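Local coordinates for protein 6-phosphogluconolactonase (PDB 1VL1) that hydrolyses 6-phosphogluconolactone to 6-phosphogluconate, the second step of the oxidative stage of the pentose phosphate pathway, at residues 31-34 with 35-39; 84-88 with 89-93; 94-98 with 99-103. All coordinates share one frame; numbering follows the deposited sequence.

Interaction 1 (31-34 with 35-39)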
# COMPACT_ATOMS: atom_id res chain seq x y z
N GLU A 31 2.17 10.92 -12.42
CA GLU A 31 3.43 11.47 -12.96
C GLU A 31 4.58 11.35 -11.94
O GLU A 31 5.70 10.98 -12.28
CB GLU A 31 3.24 12.93 -13.40
CG GLU A 31 4.54 13.64 -13.80
CD GLU A 31 5.28 12.96 -14.95
OE1 GLU A 31 4.71 12.06 -15.63
OE2 GLU A 31 6.44 13.37 -15.20
N LYS A 32 4.30 11.69 -10.67
CA LYS A 32 5.30 11.55 -9.62
C LYS A 32 5.71 10.10 -9.41
O LYS A 32 6.90 9.79 -9.26
CB LYS A 32 4.75 12.11 -8.31
CG LYS A 32 4.63 13.59 -8.31
CD LYS A 32 6.02 14.18 -8.02
CE LYS A 32 6.04 15.64 -7.78
NZ LYS A 32 5.79 16.37 -9.06
N ILE A 33 4.73 9.20 -9.42
CA ILE A 33 5.03 7.77 -9.26
C ILE A 33 5.79 7.26 -10.47
O ILE A 33 6.80 6.55 -10.35
CB ILE A 33 3.73 6.98 -9.03
CG1 ILE A 33 3.15 7.40 -7.68
CG2 ILE A 33 4.02 5.49 -9.01
CD1 ILE A 33 1.88 6.72 -7.35
N ARG A 34 5.34 7.63 -11.64
CA ARG A 34 6.07 7.24 -12.84
C ARG A 34 7.54 7.61 -12.75
O ARG A 34 8.42 6.78 -13.04
CB ARG A 34 5.44 7.83 -14.12
CG ARG A 34 6.22 7.45 -15.38
CD ARG A 34 5.90 8.26 -16.60
NE ARG A 34 6.35 9.65 -16.45
CZ ARG A 34 7.61 10.06 -16.61
NH1 ARG A 34 8.61 9.21 -16.88
NH2 ARG A 34 7.90 11.34 -16.48
N THR A 35 7.79 8.88 -12.41
CA THR A 35 9.16 9.40 -12.36
C THR A 35 10.02 8.62 -11.38
O THR A 35 11.16 8.27 -11.70
CB THR A 35 9.12 10.88 -11.98
OG1 THR A 35 8.57 11.60 -13.09
CG2 THR A 35 10.50 11.45 -11.84
N LYS A 36 9.44 8.32 -10.22
CA LYS A 36 10.16 7.59 -9.18
C LYS A 36 10.47 6.17 -9.59
O LYS A 36 11.58 5.71 -9.39
CB LYS A 36 9.39 7.56 -7.88
CG LYS A 36 10.21 6.99 -6.73
CD LYS A 36 11.29 7.97 -6.30
CE LYS A 36 12.69 7.39 -6.32
NZ LYS A 36 13.75 8.39 -5.94
N MET A 37 9.49 5.50 -10.17
CA MET A 37 9.65 4.13 -10.62
C MET A 37 10.69 4.07 -11.72
O MET A 37 11.52 3.18 -11.75
CB MET A 37 8.32 3.56 -11.10
CG MET A 37 7.29 3.34 -9.94
SD MET A 37 5.70 2.65 -10.48
CE MET A 37 6.30 1.12 -11.13
N GLU A 38 10.65 5.02 -12.64
CA GLU A 38 11.65 5.06 -13.69
C GLU A 38 13.07 5.32 -13.15
O GLU A 38 14.04 4.71 -13.62
CB GLU A 38 11.26 6.07 -14.76
CG GLU A 38 10.12 5.61 -15.64
CD GLU A 38 10.54 4.57 -16.67
OE1 GLU A 38 11.19 3.56 -16.34
OE2 GLU A 38 10.24 4.79 -17.85
N LYS A 39 13.19 6.20 -12.17
CA LYS A 39 14.48 6.39 -11.50
C LYS A 39 14.98 5.08 -10.84
O LYS A 39 16.14 4.71 -10.98
CB LYS A 39 14.39 7.53 -10.44
CG LYS A 39 14.24 8.94 -11.02
CD LYS A 39 14.05 10.09 -9.94
CE LYS A 39 12.71 9.98 -9.19
NZ LYS A 39 12.23 11.16 -8.37
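I33 lays its CG2 methyl against the sulfur of M37, one helical turn on, with CG2 to SD at 3.6 Å; the two side chains run side by side and point the same way. Beneath them the M37 N to I33 O bond, 2.9 Å long and almost straight at 170°, belongs to the i to i+4 ladder that E31 to T35, K32 to K36 and R34 to E38 continue. A branched isoleucine and a flexible methionine suit this buried face of helix 25-43: I33 packs on V60 and L64 of helix 57-64 and on I142 and L194 of the sheet, and M37 on L140 and F69.

The partly exposed flank is polar. R34 grips the E31 carboxylate side-on, NE reaching OE1 at 3.0 Å and NH2 reaching OE2 at 2.8 Å. E31 turns back at chi2 (59°) and R34 bends at chi3 (68°), which brings the two charged ends together. OE1 lies in the guanidinium plane yet is met from above the carboxylate plane. Over one guanidinium face stands T35 OG1, 3.5 Å from NH2 without a hydrogen bond between them, while E38 CG approaches NH1 obliquely at 4.1 Å. Two nitrogens on two oxygens restrict the rotation of both ends, so the salt bridge should be more directional than the pliable sulfur-methyl contact on the buried face.

Interaction 2 (84-88 with 89-93)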
# COMPACT_ATOMS: atom_id res chain seq x y z
N VAL A 84 -11.72 -12.30 3.22
CA VAL A 84 -12.89 -12.66 2.46
C VAL A 84 -12.40 -13.30 1.16
O VAL A 84 -11.23 -13.20 0.78
CB VAL A 84 -13.74 -11.38 2.12
CG1 VAL A 84 -14.12 -10.66 3.36
CG2 VAL A 84 -12.99 -10.43 1.17
N PRO A 85 -13.30 -13.98 0.46
CA PRO A 85 -12.89 -14.60 -0.80
C PRO A 85 -12.27 -13.61 -1.78
O PRO A 85 -12.66 -12.44 -1.85
CB PRO A 85 -14.17 -15.23 -1.32
CG PRO A 85 -15.04 -15.44 -0.06
CD PRO A 85 -14.69 -14.29 0.84
N LEU A 86 -11.29 -14.04 -2.57
CA LEU A 86 -10.55 -13.16 -3.46
C LEU A 86 -11.38 -12.63 -4.65
O LEU A 86 -10.88 -11.76 -5.35
CB LEU A 86 -9.27 -13.85 -3.98
CG LEU A 86 -8.20 -14.15 -2.89
CD1 LEU A 86 -7.10 -15.02 -3.46
CD2 LEU A 86 -7.60 -12.95 -2.27
N ASP A 87 -12.55 -13.18 -4.88
CA ASP A 87 -13.46 -12.64 -5.90
C ASP A 87 -14.58 -11.80 -5.29
O ASP A 87 -15.54 -11.43 -5.99
CB ASP A 87 -13.97 -13.71 -6.85
CG ASP A 87 -14.83 -14.73 -6.17
OD1 ASP A 87 -14.96 -14.71 -4.92
OD2 ASP A 87 -15.40 -15.66 -6.82
N SER A 88 -14.43 -11.47 -4.01
CA SER A 88 -15.40 -10.59 -3.35
C SER A 88 -15.13 -9.15 -3.76
O SER A 88 -14.00 -8.76 -3.88
CB SER A 88 -15.32 -10.70 -1.83
OG SER A 88 -16.06 -9.62 -1.25
N ASP A 89 -16.17 -8.34 -3.91
CA ASP A 89 -15.90 -6.90 -4.21
C ASP A 89 -15.20 -6.16 -3.04
O ASP A 89 -14.69 -5.07 -3.21
CB ASP A 89 -17.16 -6.13 -4.71
CG ASP A 89 -18.27 -6.07 -3.71
OD1 ASP A 89 -18.10 -6.46 -2.54
OD2 ASP A 89 -19.39 -5.61 -4.02
N GLN A 90 -15.12 -6.81 -1.88
CA GLN A 90 -14.41 -6.30 -0.70
C GLN A 90 -12.94 -6.72 -0.64
O GLN A 90 -12.23 -6.39 0.30
CB GLN A 90 -15.17 -6.77 0.59
CG GLN A 90 -16.58 -6.24 0.71
CD GLN A 90 -17.38 -6.82 1.94
OE1 GLN A 90 -17.11 -7.93 2.45
NE2 GLN A 90 -18.35 -6.03 2.42
N SER A 91 -12.48 -7.48 -1.65
CA SER A 91 -11.11 -8.00 -1.67
C SER A 91 -10.27 -6.92 -2.31
O SER A 91 -10.62 -6.41 -3.38
CB SER A 91 -11.03 -9.23 -2.60
OG SER A 91 -9.70 -9.69 -2.71
N ASN A 92 -9.16 -6.61 -1.69
CA ASN A 92 -8.17 -5.74 -2.29
C ASN A 92 -7.58 -6.38 -3.53
O ASN A 92 -7.35 -5.68 -4.53
CB ASN A 92 -7.06 -5.40 -1.32
CG ASN A 92 -7.50 -4.44 -0.25
OD1 ASN A 92 -8.38 -3.65 -0.47
ND2 ASN A 92 -6.77 -4.43 0.87
N PHE A 93 -7.32 -7.67 -3.48
CA PHE A 93 -6.82 -8.36 -4.68
C PHE A 93 -7.74 -8.15 -5.89
O PHE A 93 -7.27 -7.81 -6.98
CB PHE A 93 -6.62 -9.86 -4.45
CG PHE A 93 -6.27 -10.56 -5.72
CD1 PHE A 93 -4.97 -10.45 -6.24
CD2 PHE A 93 -7.22 -11.18 -6.46
CE1 PHE A 93 -4.66 -11.02 -7.46
CE2 PHE A 93 -6.89 -11.74 -7.69
CZ PHE A 93 -5.59 -11.65 -8.16
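L86 sets its side chain against S91 and F93, where the loop after strand 74-82 turns into helix 92-101. Its CB lies 4.2 Å from F93 CD2, at the start of a side chain that crosses the phenylalanine at about a right angle. With CG anti to the carbonyl carbon (chi1 -66°), the branch carries CD2 to the F93 CB at 3.9 Å, and the same methyl is equally far from S91 OG. The backbone joins in, since L86 O sits at the edge of the F93 ring, in its plane, 3.9 Å from CD2. Leucine thus gives an apolar cover to a site where the chain bends.

Two type I turns, P85 to S88 and S88 to S91, make that bend, and S88 serves both. Its OG accepts the Q90 N-H at 3.0 Å, an ST turn within the second beta turn, while its carbonyl O takes the S91 N-H at 3.0 Å from above the carbonyl plane. Serine suits the corner because its short hydroxyl folds back onto the following backbone. V84 brings CG2 to within 4.1 Å of S91 N, against the Q90-S91 peptide.

S91 is the N-cap of helix 92-101, its OG making a weak hydrogen bond to R94 N. E81, from strand 74-82, accepts from the first helical amides, N92 N and F93 N, and N92 ND2 bonds to D80 O. Y113, just past strand 111-112, meets the F93 ring and touches L86, so the turn is held between the ends of two neighbouring strands and the start of the helix.

Interaction 3 (94-98 with 99-103)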
# COMPACT_ATOMS: atom_id res chain seq x y z
N ARG A 94 -9.03 -8.41 -5.70
CA ARG A 94 -9.97 -8.29 -6.82
C ARG A 94 -9.90 -6.88 -7.40
O ARG A 94 -9.87 -6.69 -8.60
CB ARG A 94 -11.37 -8.59 -6.38
CG ARG A 94 -12.36 -8.31 -7.44
CD ARG A 94 -13.64 -8.93 -7.34
NE ARG A 94 -14.53 -8.20 -8.25
CZ ARG A 94 -15.83 -8.24 -8.21
NH1 ARG A 94 -16.43 -9.00 -7.31
NH2 ARG A 94 -16.54 -7.51 -9.08
N ASN A 95 -9.92 -5.90 -6.52
CA ASN A 95 -10.00 -4.50 -6.97
C ASN A 95 -8.74 -4.04 -7.65
O ASN A 95 -8.81 -3.40 -8.70
CB ASN A 95 -10.41 -3.56 -5.83
CG ASN A 95 -11.88 -3.62 -5.54
OD1 ASN A 95 -12.65 -3.00 -6.24
ND2 ASN A 95 -12.28 -4.37 -4.53
N ILE A 96 -7.58 -4.39 -7.10
CA ILE A 96 -6.31 -4.07 -7.75
C ILE A 96 -6.07 -4.93 -9.00
O ILE A 96 -5.53 -4.44 -10.00
CB ILE A 96 -5.12 -4.20 -6.80
CG1 ILE A 96 -5.34 -3.26 -5.59
CG2 ILE A 96 -3.85 -3.86 -7.53
CD1 ILE A 96 -4.43 -3.51 -4.42
N ASN A 97 -6.55 -6.17 -8.99
CA ASN A 97 -6.52 -6.98 -10.23
C ASN A 97 -7.31 -6.34 -11.36
O ASN A 97 -6.83 -6.27 -12.50
CB ASN A 97 -7.03 -8.40 -9.98
CG ASN A 97 -6.79 -9.34 -11.16
OD1 ASN A 97 -5.70 -9.38 -11.70
ND2 ASN A 97 -7.85 -10.03 -11.61
N GLU A 98 -8.47 -5.79 -11.03
CA GLU A 98 -9.34 -5.16 -12.03
C GLU A 98 -8.69 -3.94 -12.71
O GLU A 98 -8.85 -3.74 -13.91
CB GLU A 98 -10.68 -4.79 -11.38
CG GLU A 98 -11.67 -5.95 -11.46
CD GLU A 98 -12.93 -5.79 -10.62
OE1 GLU A 98 -13.13 -4.74 -9.96
OE2 GLU A 98 -13.69 -6.79 -10.64
N VAL A 99 -8.03 -3.09 -11.92
CA VAL A 99 -7.45 -1.84 -12.43
C VAL A 99 -6.01 -1.97 -12.92
O VAL A 99 -5.57 -1.19 -13.79
CB VAL A 99 -7.57 -0.69 -11.40
CG1 VAL A 99 -9.06 -0.38 -11.14
CG2 VAL A 99 -6.79 -0.94 -10.17
N LEU A 100 -5.28 -2.95 -12.41
CA LEU A 100 -3.85 -3.04 -12.70
C LEU A 100 -3.38 -4.40 -13.12
O LEU A 100 -2.87 -4.54 -14.20
CB LEU A 100 -3.07 -2.59 -11.48
CG LEU A 100 -1.55 -2.66 -11.51
CD1 LEU A 100 -1.01 -1.74 -12.60
CD2 LEU A 100 -0.93 -2.25 -10.15
N PHE A 101 -3.53 -5.41 -12.26
CA PHE A 101 -2.87 -6.70 -12.53
C PHE A 101 -3.39 -7.39 -13.78
O PHE A 101 -2.67 -8.17 -14.38
CB PHE A 101 -2.95 -7.67 -11.35
CG PHE A 101 -2.42 -7.16 -10.04
CD1 PHE A 101 -1.32 -6.32 -9.93
CD2 PHE A 101 -3.05 -7.59 -8.84
CE1 PHE A 101 -0.90 -5.90 -8.67
CE2 PHE A 101 -2.58 -7.21 -7.64
CZ PHE A 101 -1.53 -6.36 -7.55
N SER A 102 -4.64 -7.15 -14.12
CA SER A 102 -5.28 -7.78 -15.30
C SER A 102 -5.21 -6.84 -16.50
O SER A 102 -5.64 -7.22 -17.62
CB SER A 102 -6.73 -8.11 -14.96
OG SER A 102 -7.62 -6.94 -15.07
N ARG A 103 -4.74 -5.58 -16.29
CA ARG A 103 -4.69 -4.59 -17.36
C ARG A 103 -3.29 -4.35 -17.91
O ARG A 103 -3.10 -4.29 -19.14
CB ARG A 103 -5.38 -3.32 -16.95
CG ARG A 103 -6.89 -3.47 -16.91
CD ARG A 103 -7.62 -2.22 -16.41
NE ARG A 103 -7.64 -1.14 -17.41
CZ ARG A 103 -6.92 -0.02 -17.37
NH1 ARG A 103 -6.06 0.20 -16.41
NH2 ARG A 103 -7.03 0.87 -18.35
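N97 O is gripped twice by S102: the backbone N comes in the carbonyl plane, on a lone pair, at 2.9 Å, and OG donates a second bond at 2.8 Å. Serine fits this place because its OG, lying between its own N and carbonyl carbon (chi1 80°), turns back onto the carbonyl that its amide already holds. One residue earlier, I96 O also takes two donors, L100 N at 2.8 Å and F101 N at 3.2 Å, from opposite faces of its plane. The shift from i+4 to i+5 partners marks a wider, pi-type turn.

Across this wider turn F101 meets I96, whose CG2 sits over one ring face, 3.7 Å from the centroid, in a CH-pi contact offset toward the rim. N97 OD1 closes on F101 CB at 3.3 Å. R94 NE makes a salt bridge to E98 OE2. R103 NH1 reaches back to V99 O at 3.0 Å and also bonds to E62 O, while its NH2 forms a salt bridge with E66.

I96 and F101 pack on L51 and L78 of the sheet, as expected of the helix in a beta-alpha-beta unit, here strand 74-82, helix 92-101 and strand 111-112.

Interactions 2 and 3 follow one another along the chain: 84-93 leads into helix 92-101, and the segments of interaction 3 continue it through its last turns. They touch directly, D89 O to N95 ND2 at 2.8 Å and D87 O to R94 NH1 at 2.9 Å, so helix side chains tie back to the turn. Interaction 1 lies on helix 25-43, its centre about 29 Å from that of interaction 2, and touches neither. Interaction 2 is a surface contact, dominated by serine and turn bonds. Interactions 1 and 3 are partly buried, each pairing an apolar sheet-facing side with an arginine-glutamate bridge, but 31-39 keeps regular i+4 bonding, whereas interaction 3 widens into a pi-type turn.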